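Local coordinates for protein vacuolar aminopeptidase 1 (Saccharomyces cerevisiae S288c, PDB 4R8F) that removes N-terminal amino acids from peptides and proteins as a zinc-dependent, dodecameric vacuolar enzyme and serves as the major cargo of the cytoplasm-to-vacuole targeting pathway, at residues S45-S50 and E311-R316; K95-S100 and R110-P115; K146-D151 and K221-E226; A377-G382 and G421-D426. All blocks are in the same frame, centred on the assembly; numbering follows the deposited sequence.

From the N terminus, residues 45-50 open the widest loop, which interaction 1 closes only on reaching 311-316. Nested inside it and following one another are interaction 2, which fastens the hairpin of strands 93-105 and 108-116, and interaction 3, which closes the loop from strand 146-151 to the end of helix 213-223. These two reach the same antiparallel sheet, their centres about 19 Å apart. Interaction 1 instead fixes a loop beside the nine-stranded mixed sheet to helix 309-321. Interaction 4 opens after that loop has closed and joins the start of helix 380-393 to strand 423-428 of the mixed sheet. No two of the loops cross.

Interaction 1. Residues S45-S50 and E311-R316; sequences SNWQDS and ESVVER
Trp47 and Arg316 account for most of the buried surface here, and they meet as a stack: the guanidinium lies on one face of the indole, the two planes only 20° apart. The charge sits above the five-membered ring, with Arg316 CZ 4.2 Å from its centroid, a cation-pi contact. Further back along the arginine, CD stands over the six-membered ring, 4.0 Å from that centroid, in a CH-pi contact, and Arg316 CB touches Trp47 CE3 at 3.6 Å. Bends at chi2 and chi3 lay the chain across the indole. At the edge of the guanidinium, NH1 donates to Ser45 O over 2.9 Å, a bond weakened by its 125° angle, while NH2 finds a second carbonyl at Glu43. The indole is held too, because NE1 donates to Ser42 O. Val313 adds a smaller apolar touch, its CG2 lying 4.3 Å from Trp47 CH2. Replacing Trp47 by a leucine would probably deprive the guanidinium of its flat support, letting it turn, and leave Ser42 O without its indole donor. Next to the tryptophan, Asn46 OD1 accepts from Gln48 N at 3.0 Å, forming an Asx turn. A second subunit adjoins this place: Asn46 ND2 is hydrogen-bonded to Asp327 of that subunit, which also makes a long, weak ion pair with Arg316. The whole is a cation-pi stack by which a loop is fixed to helix 309-321, whose Val313 also packs on strands 56-62 and 66-72 of the mixed sheet, beside a subunit interface.

Interaction 2. Residues K95-S100 and R110-P115; sequences KLKPVS and RIAVAP
Lys95 and Ala114 form an antiparallel hydrogen-bonded pair, with Lys95 N to Ala114 O at 2.7 Å and Ala114 N to Lys95 O at 2.8 Å, and the N-to-C directions of the short strand segments make an angle of 125°, well short of a straight antiparallel run. Leu96 and Val113 follow as a non-hydrogen-bonded pair. At Pro98 and Val99 the chain turns a corner, which splits the partners of Ala112: its O takes Lys97 N, its N bonds to Ser100 O at 2.8 Å. Among the side chains, Lys97 reaches across the partner strand, extended until a bend at chi4 (96°) brings NZ to Val113 O at 3.1 Å, from above the carbonyl plane, while CE rests 4.0 Å from Ala114 CB. Leu96 CD1 meets Ile111 CD1 at 3.6 Å, the two side chains crossing nearly at right angles. A methionine at Lys97 is likely to leave Val113 O without this amine donor. Lys95 instead sends NZ away to Asp234 and Asp236, its side chain lying about 9 Å from that of the zinc ligand Glu296. The corner itself meets a second subunit, whose His358 bonds to Val99 O. Backbone bonds thus hold both arms of this hairpin, and the amine of Lys97 adds a polar tie across them.

Interaction 3. Residues K146-D151 and K221-E226; sequences KSALVD and KLAGVE
Val150 and Leu222 meet without any ring, amide or guanidinium between them, so the flat groups in the contact are those of the backbone. Val150 CG2 approaches the peptide between Leu222 and Ala223, coming within 3.6 Å of Ala223 N, and the carbonyl oxygen of Asp151 is touched by Leu222 CD2 at 3.9 Å. The rest is aliphatic. Val150 straddles the leucine with both branches: CG2 lies 3.5 Å from Leu222 CB, and CG1 lies 3.8 Å from Leu222 CD1. This grip follows from a chi1 of 127°, a value well away from the staggered positions, and the two side chains cross at about a right angle. CG2 also reaches Ala223 CB. Two residues earlier, Ala148 CB stands 4.0 Å from Ala223 CB, so that one methyl of the helix touches two alternate residues of the strand. With only methyl groups at Ala148 and Ala223, strand and helix come close there. No hydrogen bond spans the segments, and the association rests on shape and apolar contact. Along one edge the strand is bonded through its backbone to strand 129-137, whose Leu135 touches both Val150 and Ala223, so the helix end lies on a face of the sheet. Leu149, on the opposite side of the strand, packs on helix 22-34. Directly after Ala223 the helix stops, with Gly224 at positive phi as the C-prime residue and Val225 N bonded to Ala220 O. The arrangement is that of a helix C-terminus, closed by a Schellman motif, packed on the face of an antiparallel sheet at a strand outermost within this chain.

Interaction 4. Residues A377-G382 and G421-D426; sequences ATDVVG and GARTID
Arg423 NE lies between the two carboxylate oxygens of Asp379, 3.2 Å from OD1 and 3.2 Å from OD2, in a salt bridge whose two hydrogen bonds are about equally bent. Each oxygen offers its syn lone pair; the carboxylate and guanidinium planes stand 66° apart, so this is no coplanar, two-nitrogen pairing. Val381 CG1 sits over the centre of one guanidinium face, 3.4 Å from Arg423 CZ. A bend at chi3 (-90°) turns the arginine's end onto this methyl. Asp379 is the N-cap of helix 380-393: OD1 also accepts weak bonds from Val381 N and Gly382 N, at 3.1 Å and 3.4 Å respectively. One carboxylate therefore caps a helix and ties it to strand 423-428 of the mixed sheet. Deeper in, the bare Gly382 CA lies 3.6 Å from Ile425 CG1; a beta carbon at this glycine would run into that atom. Ile425 is wedged there by Leu385 and Val386 of the same helix and by Leu368 of the neighbouring strand. Outside this layer the arginine's terminal nitrogens have their own partners: NH1 bonds to Tyr464 OH and to the carbonyl of Leu470, and NH2 to Asn63 of a neighbouring subunit.

Interaction 1. Residues S45-S50 and E311-R316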
loop_
_atom_site.group_PDB
_atom_site.type_symbol
_atom_site.label_atom_id
_atom_site.label_comp_id
_atom_site.label_asym_id
_atom_site.label_seq_id
_atom_site.Cartn_x
_atom_site.Cartn_y
_atom_site.Cartn_z
ATOM N N SER A 45 -51.232 20.705 -33.397
ATOM C CA SER A 45 -52.656 20.962 -33.656
ATOM C C SER A 45 -53.543 19.979 -32.903
ATOM O O SER A 45 -53.181 18.818 -32.724
ATOM C CB SER A 45 -52.965 20.848 -35.148
ATOM O OG SER A 45 -52.127 21.696 -35.911
ATOM N N ASN A 46 -54.710 20.455 -32.473
ATOM C CA ASN A 46 -55.733 19.599 -31.880
ATOM C C ASN A 46 -56.275 18.607 -32.912
ATOM O O ASN A 46 -56.412 18.950 -34.085
ATOM C CB ASN A 46 -56.866 20.456 -31.314
ATOM C CG ASN A 46 -58.033 19.631 -30.836
ATOM O OD1 ASN A 46 -58.987 19.425 -31.575
ATOM N ND2 ASN A 46 -57.955 19.129 -29.608
ATOM N N TRP A 47 -56.577 17.385 -32.471
ATOM C CA TRP A 47 -56.934 16.281 -33.374
ATOM C C TRP A 47 -58.432 15.964 -33.477
ATOM O O TRP A 47 -58.806 15.036 -34.196
ATOM C CB TRP A 47 -56.210 14.995 -32.955
ATOM C CG TRP A 47 -54.709 15.062 -32.979
ATOM C CD1 TRP A 47 -53.936 16.069 -33.475
ATOM C CD2 TRP A 47 -53.805 14.055 -32.516
ATOM N NE1 TRP A 47 -52.608 15.765 -33.323
ATOM C CE2 TRP A 47 -52.499 14.530 -32.741
ATOM C CE3 TRP A 47 -53.975 12.801 -31.920
ATOM C CZ2 TRP A 47 -51.363 13.793 -32.397
ATOM C CZ3 TRP A 47 -52.847 12.067 -31.577
ATOM C CH2 TRP A 47 -51.556 12.568 -31.815
ATOM N N GLN A 48 -59.287 16.712 -32.781
ATOM C CA GLN A 48 -60.742 16.463 -32.823
ATOM C C GLN A 48 -61.287 16.219 -34.233
ATOM O O GLN A 48 -61.997 15.238 -34.471
ATOM C CB GLN A 48 -61.523 17.612 -32.163
ATOM C CG GLN A 48 -62.159 17.245 -30.827
ATOM C CD GLN A 48 -63.480 16.503 -30.983
ATOM O OE1 GLN A 48 -64.249 16.772 -31.909
ATOM N NE2 GLN A 48 -63.757 15.570 -30.070
ATOM N N ASP A 49 -60.938 17.104 -35.162
ATOM C CA ASP A 49 -61.474 17.055 -36.523
ATOM C C ASP A 49 -60.614 16.248 -37.503
ATOM O O ASP A 49 -60.947 16.158 -38.684
ATOM C CB ASP A 49 -61.690 18.479 -37.048
ATOM C CG ASP A 49 -62.726 19.246 -36.239
ATOM O OD1 ASP A 49 -63.734 18.634 -35.820
ATOM O OD2 ASP A 49 -62.530 20.459 -36.010
ATOM N N SER A 50 -59.521 15.664 -37.014
ATOM C CA SER A 50 -58.663 14.802 -37.826
ATOM C C SER A 50 -58.940 13.320 -37.591
ATOM O O SER A 50 -58.615 12.494 -38.438
ATOM C CB SER A 50 -57.194 15.097 -37.528
ATOM O OG SER A 50 -56.945 16.485 -37.578
ATOM N N GLU A 311 -48.766 8.214 -23.883
ATOM C CA GLU A 311 -49.952 8.557 -23.115
ATOM C C GLU A 311 -50.688 9.717 -23.787
ATOM O O GLU A 311 -51.917 9.754 -23.823
ATOM C CB GLU A 311 -49.578 8.917 -21.675
ATOM C CG GLU A 311 -48.855 7.803 -20.919
ATOM C CD GLU A 311 -47.335 7.919 -20.985
ATOM O OE1 GLU A 311 -46.760 7.753 -22.081
ATOM O OE2 GLU A 311 -46.715 8.174 -19.934
ATOM N N SER A 312 -49.921 10.655 -24.327
ATOM C CA SER A 312 -50.476 11.782 -25.056
ATOM C C SER A 312 -51.286 11.303 -26.265
ATOM O O SER A 312 -52.431 11.707 -26.443
ATOM C CB SER A 312 -49.351 12.726 -25.486
ATOM O OG SER A 312 -49.839 13.772 -26.300
ATOM N N VAL A 313 -50.696 10.420 -27.071
ATOM C CA VAL A 313 -51.378 9.849 -28.235
ATOM C C VAL A 313 -52.718 9.218 -27.859
ATOM O O VAL A 313 -53.742 9.513 -28.475
ATOM C CB VAL A 313 -50.492 8.798 -28.935
ATOM C CG1 VAL A 313 -51.309 7.876 -29.833
ATOM C CG2 VAL A 313 -49.414 9.495 -29.748
ATOM N N VAL A 314 -52.688 8.363 -26.840
ATOM C CA VAL A 314 -53.863 7.628 -26.382
ATOM C C VAL A 314 -54.959 8.543 -25.829
ATOM O O VAL A 314 -56.136 8.341 -26.129
ATOM C CB VAL A 314 -53.470 6.564 -25.330
ATOM C CG1 VAL A 314 -54.692 6.022 -24.598
ATOM C CG2 VAL A 314 -52.710 5.428 -26.002
ATOM N N GLU A 315 -54.589 9.531 -25.015
ATOM C CA GLU A 315 -55.587 10.457 -24.467
ATOM C C GLU A 315 -56.216 11.299 -25.579
ATOM O O GLU A 315 -57.431 11.460 -25.626
ATOM C CB GLU A 315 -55.003 11.368 -23.369
ATOM C CG GLU A 315 -55.797 12.668 -23.189
ATOM C CD GLU A 315 -55.778 13.215 -21.771
ATOM O OE1 GLU A 315 -54.676 13.445 -21.223
ATOM O OE2 GLU A 315 -56.876 13.439 -21.215
ATOM N N ARG A 316 -55.376 11.835 -26.458
ATOM C CA ARG A 316 -55.839 12.632 -27.598
ATOM C C ARG A 316 -56.752 11.862 -28.540
ATOM O O ARG A 316 -57.795 12.366 -28.947
ATOM C CB ARG A 316 -54.661 13.092 -28.433
ATOM C CG ARG A 316 -53.762 14.111 -27.771
ATOM C CD ARG A 316 -53.514 15.239 -28.742
ATOM N NE ARG A 316 -52.140 15.689 -28.759
ATOM C CZ ARG A 316 -51.701 16.676 -29.527
ATOM N NH1 ARG A 316 -52.529 17.325 -30.345
ATOM N NH2 ARG A 316 -50.424 17.018 -29.473
#

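Interaction 2. Residues K95-S100 and R110-P115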
loop_
_atom_site.group_PDB
_atom_site.type_symbol
_atom_site.label_atom_id
_atom_site.label_comp_id
_atom_site.label_asym_id
_atom_site.label_seq_id
_atom_site.Cartn_x
_atom_site.Cartn_y
_atom_site.Cartn_z
ATOM N N LYS A 95 -21.005 13.210 -30.849
ATOM C CA LYS A 95 -21.695 14.372 -31.367
ATOM C C LYS A 95 -20.761 15.545 -31.498
ATOM O O LYS A 95 -19.892 15.765 -30.658
ATOM C CB LYS A 95 -22.860 14.755 -30.463
ATOM C CG LYS A 95 -24.081 13.894 -30.691
ATOM C CD LYS A 95 -25.293 14.458 -29.981
ATOM C CE LYS A 95 -26.496 13.549 -30.154
ATOM N NZ LYS A 95 -27.106 13.651 -31.512
ATOM N N LEU A 96 -20.965 16.295 -32.573
ATOM C CA LEU A 96 -20.269 17.540 -32.796
ATOM C C LEU A 96 -20.716 18.497 -31.704
ATOM O O LEU A 96 -21.916 18.650 -31.470
ATOM C CB LEU A 96 -20.647 18.093 -34.167
ATOM C CG LEU A 96 -19.547 18.797 -34.944
ATOM C CD1 LEU A 96 -18.608 17.779 -35.564
ATOM C CD2 LEU A 96 -20.164 19.682 -36.013
ATOM N N LYS A 97 -19.768 19.121 -31.014
ATOM C CA LYS A 97 -20.116 20.090 -29.979
ATOM C C LYS A 97 -20.700 21.360 -30.613
ATOM O O LYS A 97 -20.407 21.660 -31.771
ATOM C CB LYS A 97 -18.902 20.434 -29.116
ATOM C CG LYS A 97 -18.474 19.314 -28.180
ATOM C CD LYS A 97 -17.747 19.871 -26.970
ATOM C CE LYS A 97 -17.028 18.784 -26.189
ATOM N NZ LYS A 97 -15.593 18.685 -26.591
ATOM N N PRO A 98 -21.541 22.098 -29.859
ATOM C CA PRO A 98 -22.176 23.352 -30.309
ATOM C C PRO A 98 -21.207 24.355 -30.950
ATOM O O PRO A 98 -21.562 25.030 -31.919
ATOM C CB PRO A 98 -22.763 23.924 -29.020
ATOM C CG PRO A 98 -23.048 22.728 -28.175
ATOM C CD PRO A 98 -22.050 21.668 -28.542
ATOM N N VAL A 99 -20.015 24.466 -30.374
ATOM C CA VAL A 99 -18.869 25.091 -31.019
ATOM C C VAL A 99 -17.842 23.979 -31.170
ATOM O O VAL A 99 -17.192 23.585 -30.203
ATOM C CB VAL A 99 -18.276 26.252 -30.187
ATOM C CG1 VAL A 99 -17.055 26.848 -30.881
ATOM C CG2 VAL A 99 -19.322 27.331 -29.945
ATOM N N SER A 100 -17.718 23.461 -32.386
ATOM C CA SER A 100 -16.835 22.332 -32.657
ATOM C C SER A 100 -15.444 22.791 -33.082
ATOM O O SER A 100 -14.627 21.978 -33.503
ATOM C CB SER A 100 -17.435 21.454 -33.754
ATOM O OG SER A 100 -17.376 22.095 -35.019
ATOM N N ARG A 110 -9.143 19.655 -36.823
ATOM C CA ARG A 110 -9.857 18.887 -35.803
ATOM C C ARG A 110 -11.151 19.564 -35.365
ATOM O O ARG A 110 -11.388 20.741 -35.660
ATOM C CB ARG A 110 -8.961 18.645 -34.585
ATOM C CG ARG A 110 -7.768 17.732 -34.850
ATOM C CD ARG A 110 -7.011 17.439 -33.568
ATOM N NE ARG A 110 -6.642 18.674 -32.881
ATOM C CZ ARG A 110 -6.278 18.759 -31.602
ATOM N NH1 ARG A 110 -6.215 17.675 -30.832
ATOM N NH2 ARG A 110 -5.972 19.945 -31.088
ATOM N N ILE A 111 -11.974 18.796 -34.654
ATOM C CA ILE A 111 -13.291 19.240 -34.208
ATOM C C ILE A 111 -13.549 18.790 -32.775
ATOM O O ILE A 111 -13.178 17.683 -32.387
ATOM C CB ILE A 111 -14.416 18.700 -35.121
ATOM C CG1 ILE A 111 -14.200 17.210 -35.425
ATOM C CG2 ILE A 111 -14.482 19.498 -36.418
ATOM C CD1 ILE A 111 -15.282 16.580 -36.278
ATOM N N ALA A 112 -14.179 19.660 -31.992
ATOM C CA ALA A 112 -14.583 19.324 -30.635
ATOM C C ALA A 112 -15.859 18.494 -30.686
ATOM O O ALA A 112 -16.852 18.895 -31.302
ATOM C CB ALA A 112 -14.795 20.582 -29.809
ATOM N N VAL A 113 -15.816 17.333 -30.045
ATOM C CA VAL A 113 -16.935 16.408 -30.039
ATOM C C VAL A 113 -17.140 15.843 -28.644
ATOM O O VAL A 113 -16.233 15.860 -27.817
ATOM C CB VAL A 113 -16.714 15.228 -31.003
ATOM C CG1 VAL A 113 -16.479 15.722 -32.426
ATOM C CG2 VAL A 113 -15.566 14.351 -30.527
ATOM N N ALA A 114 -18.331 15.317 -28.405
ATOM C CA ALA A 114 -18.669 14.749 -27.118
ATOM C C ALA A 114 -19.322 13.391 -27.312
ATOM O O ALA A 114 -20.048 13.190 -28.285
ATOM C CB ALA A 114 -19.607 15.678 -26.375
ATOM N N PRO A 115 -19.073 12.454 -26.383
ATOM C CA PRO A 115 -19.769 11.178 -26.473
ATOM C C PRO A 115 -21.229 11.326 -26.064
ATOM O O PRO A 115 -21.542 12.089 -25.150
ATOM C CB PRO A 115 -19.021 10.279 -25.476
ATOM C CG PRO A 115 -18.079 11.158 -24.724
ATOM C CD PRO A 115 -18.318 12.579 -25.127
#

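Interaction 3. Residues K146-D151 and K221-E226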
loop_
_atom_site.group_PDB
_atom_site.type_symbol
_atom_site.label_atom_id
_atom_site.label_comp_id
_atom_site.label_asym_id
_atom_site.label_seq_id
_atom_site.Cartn_x
_atom_site.Cartn_y
_atom_site.Cartn_z
ATOM N N LYS A 146 -36.460 25.906 -41.442
ATOM C CA LYS A 146 -36.741 24.591 -41.978
ATOM C C LYS A 146 -35.631 23.645 -41.562
ATOM O O LYS A 146 -34.589 24.071 -41.073
ATOM C CB LYS A 146 -36.840 24.660 -43.507
ATOM C CG LYS A 146 -38.068 25.391 -44.036
ATOM C CD LYS A 146 -39.357 24.793 -43.486
ATOM C CE LYS A 146 -40.529 24.950 -44.446
ATOM N NZ LYS A 146 -41.772 24.319 -43.910
ATOM N N SER A 147 -35.872 22.358 -41.764
ATOM C CA SER A 147 -34.932 21.315 -41.396
ATOM C C SER A 147 -34.483 20.572 -42.644
ATOM O O SER A 147 -35.286 20.310 -43.533
ATOM C CB SER A 147 -35.591 20.348 -40.409
ATOM O OG SER A 147 -35.046 19.042 -40.510
ATOM N N ALA A 148 -33.195 20.248 -42.706
ATOM C CA ALA A 148 -32.657 19.393 -43.758
ATOM C C ALA A 148 -31.833 18.290 -43.118
ATOM O O ALA A 148 -31.153 18.518 -42.118
ATOM C CB ALA A 148 -31.795 20.201 -44.714
ATOM N N LEU A 149 -31.903 17.094 -43.692
ATOM C CA LEU A 149 -31.073 15.988 -43.248
ATOM C C LEU A 149 -29.850 15.855 -44.142
ATOM O O LEU A 149 -29.917 16.056 -45.354
ATOM C CB LEU A 149 -31.868 14.681 -43.213
ATOM C CG LEU A 149 -33.034 14.637 -42.215
ATOM C CD1 LEU A 149 -33.427 13.192 -41.948
ATOM C CD2 LEU A 149 -32.713 15.343 -40.899
ATOM N N VAL A 150 -28.740 15.495 -43.518
ATOM C CA VAL A 150 -27.431 15.548 -44.139
ATOM C C VAL A 150 -26.677 14.273 -43.754
ATOM O O VAL A 150 -26.833 13.764 -42.647
ATOM C CB VAL A 150 -26.733 16.866 -43.705
ATOM C CG1 VAL A 150 -25.345 16.644 -43.123
ATOM C CG2 VAL A 150 -26.721 17.864 -44.855
ATOM N N ASP A 151 -25.884 13.748 -44.680
ATOM C CA ASP A 151 -25.232 12.449 -44.506
ATOM C C ASP A 151 -24.058 12.353 -45.480
ATOM O O ASP A 151 -24.227 12.557 -46.683
ATOM C CB ASP A 151 -26.249 11.330 -44.768
ATOM C CG ASP A 151 -25.702 9.929 -44.481
ATOM O OD1 ASP A 151 -24.585 9.794 -43.942
ATOM O OD2 ASP A 151 -26.411 8.946 -44.801
ATOM N N LYS A 221 -23.339 22.235 -48.637
ATOM C CA LYS A 221 -23.372 21.604 -49.954
ATOM C C LYS A 221 -24.311 20.390 -49.977
ATOM O O LYS A 221 -25.120 20.239 -50.893
ATOM C CB LYS A 221 -21.964 21.175 -50.378
ATOM C CG LYS A 221 -21.820 20.961 -51.881
ATOM C CD LYS A 221 -21.060 19.681 -52.224
ATOM C CE LYS A 221 -19.566 19.921 -52.402
ATOM N NZ LYS A 221 -19.252 20.502 -53.740
ATOM N N LEU A 222 -24.197 19.538 -48.961
ATOM C CA LEU A 222 -25.041 18.346 -48.840
ATOM C C LEU A 222 -26.526 18.699 -48.748
ATOM O O LEU A 222 -27.363 18.037 -49.357
ATOM C CB LEU A 222 -24.650 17.537 -47.602
ATOM C CG LEU A 222 -23.258 16.910 -47.512
ATOM C CD1 LEU A 222 -23.031 16.380 -46.105
ATOM C CD2 LEU A 222 -23.074 15.802 -48.538
ATOM N N ALA A 223 -26.847 19.737 -47.979
ATOM C CA ALA A 223 -28.236 20.164 -47.790
ATOM C C ALA A 223 -28.808 20.912 -48.998
ATOM O O ALA A 223 -30.023 20.955 -49.184
ATOM C CB ALA A 223 -28.350 21.028 -46.546
ATOM N N GLY A 224 -27.935 21.506 -49.808
ATOM C CA GLY A 224 -28.357 22.279 -50.976
ATOM C C GLY A 224 -28.762 23.695 -50.606
ATOM O O GLY A 224 -29.682 24.263 -51.200
ATOM N N VAL A 225 -28.071 24.262 -49.621
ATOM C CA VAL A 225 -28.338 25.620 -49.154
ATOM C C VAL A 225 -27.013 26.364 -49.015
ATOM O O VAL A 225 -25.948 25.769 -49.161
ATOM C CB VAL A 225 -29.103 25.623 -47.807
ATOM C CG1 VAL A 225 -30.317 24.704 -47.878
ATOM C CG2 VAL A 225 -28.197 25.219 -46.648
ATOM N N GLU A 226 -27.083 27.662 -48.743
ATOM C CA GLU A 226 -25.878 28.463 -48.530
ATOM C C GLU A 226 -25.428 28.417 -47.073
ATOM O O GLU A 226 -26.223 28.157 -46.169
ATOM C CB GLU A 226 -26.102 29.919 -48.958
ATOM C CG GLU A 226 -25.926 30.172 -50.452
ATOM C CD GLU A 226 -24.503 29.932 -50.936
ATOM O OE1 GLU A 226 -23.565 29.903 -50.100
ATOM O OE2 GLU A 226 -24.323 29.769 -52.162
#

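Interaction 4. Residues A377-G382 and G421-D426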
loop_
_atom_site.group_PDB
_atom_site.type_symbol
_atom_site.label_atom_id
_atom_site.label_comp_id
_atom_site.label_asym_id
_atom_site.label_seq_id
_atom_site.Cartn_x
_atom_site.Cartn_y
_atom_site.Cartn_z
ATOM N N ALA A 377 -40.218 -8.161 -11.360
ATOM C CA ALA A 377 -40.307 -8.999 -10.177
ATOM C C ALA A 377 -41.710 -8.805 -9.622
ATOM O O ALA A 377 -42.267 -7.707 -9.699
ATOM C CB ALA A 377 -39.267 -8.593 -9.147
ATOM N N THR A 378 -42.288 -9.874 -9.089
ATOM C CA THR A 378 -43.646 -9.833 -8.535
ATOM C C THR A 378 -44.754 -9.633 -9.595
ATOM O O THR A 378 -45.880 -9.276 -9.248
ATOM C CB THR A 378 -43.792 -8.784 -7.395
ATOM O OG1 THR A 378 -44.076 -7.486 -7.933
ATOM C CG2 THR A 378 -42.529 -8.711 -6.541
ATOM N N ASP A 379 -44.435 -9.867 -10.874
ATOM C CA ASP A 379 -45.448 -9.928 -11.938
ATOM C C ASP A 379 -45.190 -11.097 -12.895
ATOM O O ASP A 379 -44.540 -10.975 -13.945
ATOM C CB ASP A 379 -45.576 -8.613 -12.711
ATOM C CG ASP A 379 -46.789 -8.600 -13.652
ATOM O OD1 ASP A 379 -47.487 -9.631 -13.789
ATOM O OD2 ASP A 379 -47.054 -7.546 -14.258
ATOM N N VAL A 380 -45.757 -12.222 -12.488
ATOM C CA VAL A 380 -45.714 -13.490 -13.191
ATOM C C VAL A 380 -46.732 -13.560 -14.350
ATOM O O VAL A 380 -46.618 -14.405 -15.239
ATOM C CB VAL A 380 -45.955 -14.621 -12.158
ATOM C CG1 VAL A 380 -47.177 -14.334 -11.286
ATOM C CG2 VAL A 380 -46.096 -15.972 -12.818
ATOM N N VAL A 381 -47.714 -12.663 -14.346
ATOM C CA VAL A 381 -48.791 -12.672 -15.344
ATOM C C VAL A 381 -48.316 -12.250 -16.739
ATOM O O VAL A 381 -48.695 -12.868 -17.739
ATOM C CB VAL A 381 -49.973 -11.788 -14.876
ATOM C CG1 VAL A 381 -50.933 -11.471 -16.020
ATOM C CG2 VAL A 381 -50.709 -12.470 -13.731
ATOM N N GLY A 382 -47.504 -11.199 -16.808
ATOM C CA GLY A 382 -46.954 -10.733 -18.080
ATOM C C GLY A 382 -46.103 -11.788 -18.763
ATOM O O GLY A 382 -46.199 -11.992 -19.974
ATOM N N GLY A 421 -49.857 2.696 -15.457
ATOM C CA GLY A 421 -50.542 1.723 -14.606
ATOM C C GLY A 421 -50.801 0.418 -15.347
ATOM O O GLY A 421 -51.352 -0.523 -14.783
ATOM N N ALA A 422 -50.383 0.351 -16.608
ATOM C CA ALA A 422 -50.628 -0.810 -17.445
ATOM C C ALA A 422 -49.544 -1.859 -17.242
ATOM O O ALA A 422 -48.392 -1.540 -16.955
ATOM C CB ALA A 422 -50.687 -0.399 -18.905
ATOM N N ARG A 423 -49.930 -3.115 -17.405
ATOM C CA ARG A 423 -49.018 -4.231 -17.268
ATOM C C ARG A 423 -48.005 -4.195 -18.406
ATOM O O ARG A 423 -48.377 -4.134 -19.577
ATOM C CB ARG A 423 -49.801 -5.540 -17.273
ATOM C CG ARG A 423 -48.954 -6.788 -17.191
ATOM C CD ARG A 423 -49.807 -7.997 -16.845
ATOM N NE ARG A 423 -49.916 -8.226 -15.399
ATOM C CZ ARG A 423 -51.052 -8.323 -14.704
ATOM N NH1 ARG A 423 -52.240 -8.198 -15.289
ATOM N NH2 ARG A 423 -50.994 -8.551 -13.395
ATOM N N THR A 424 -46.728 -4.229 -18.038
ATOM C CA THR A 424 -45.627 -4.011 -18.967
ATOM C C THR A 424 -44.637 -5.162 -18.877
ATOM O O THR A 424 -44.281 -5.588 -17.789
ATOM C CB THR A 424 -44.902 -2.692 -18.638
ATOM O OG1 THR A 424 -45.850 -1.618 -18.650
ATOM C CG2 THR A 424 -43.792 -2.398 -19.643
ATOM N N ILE A 425 -44.198 -5.663 -20.025
ATOM C CA ILE A 425 -43.256 -6.778 -20.076
ATOM C C ILE A 425 -41.993 -6.330 -20.798
ATOM O O ILE A 425 -42.067 -5.845 -21.924
ATOM C CB ILE A 425 -43.858 -7.983 -20.829
ATOM C CG1 ILE A 425 -45.220 -8.371 -20.234
ATOM C CG2 ILE A 425 -42.911 -9.175 -20.786
ATOM C CD1 ILE A 425 -46.307 -8.512 -21.269
ATOM N N ASP A 426 -40.846 -6.477 -20.141
ATOM C CA ASP A 426 -39.553 -6.201 -20.767
ATOM C C ASP A 426 -39.080 -7.418 -21.546
ATOM O O ASP A 426 -39.002 -8.526 -21.018
ATOM C CB ASP A 426 -38.494 -5.815 -19.732
ATOM C CG ASP A 426 -38.699 -4.417 -19.179
ATOM O OD1 ASP A 426 -39.804 -3.859 -19.337
ATOM O OD2 ASP A 426 -37.759 -3.864 -18.572
#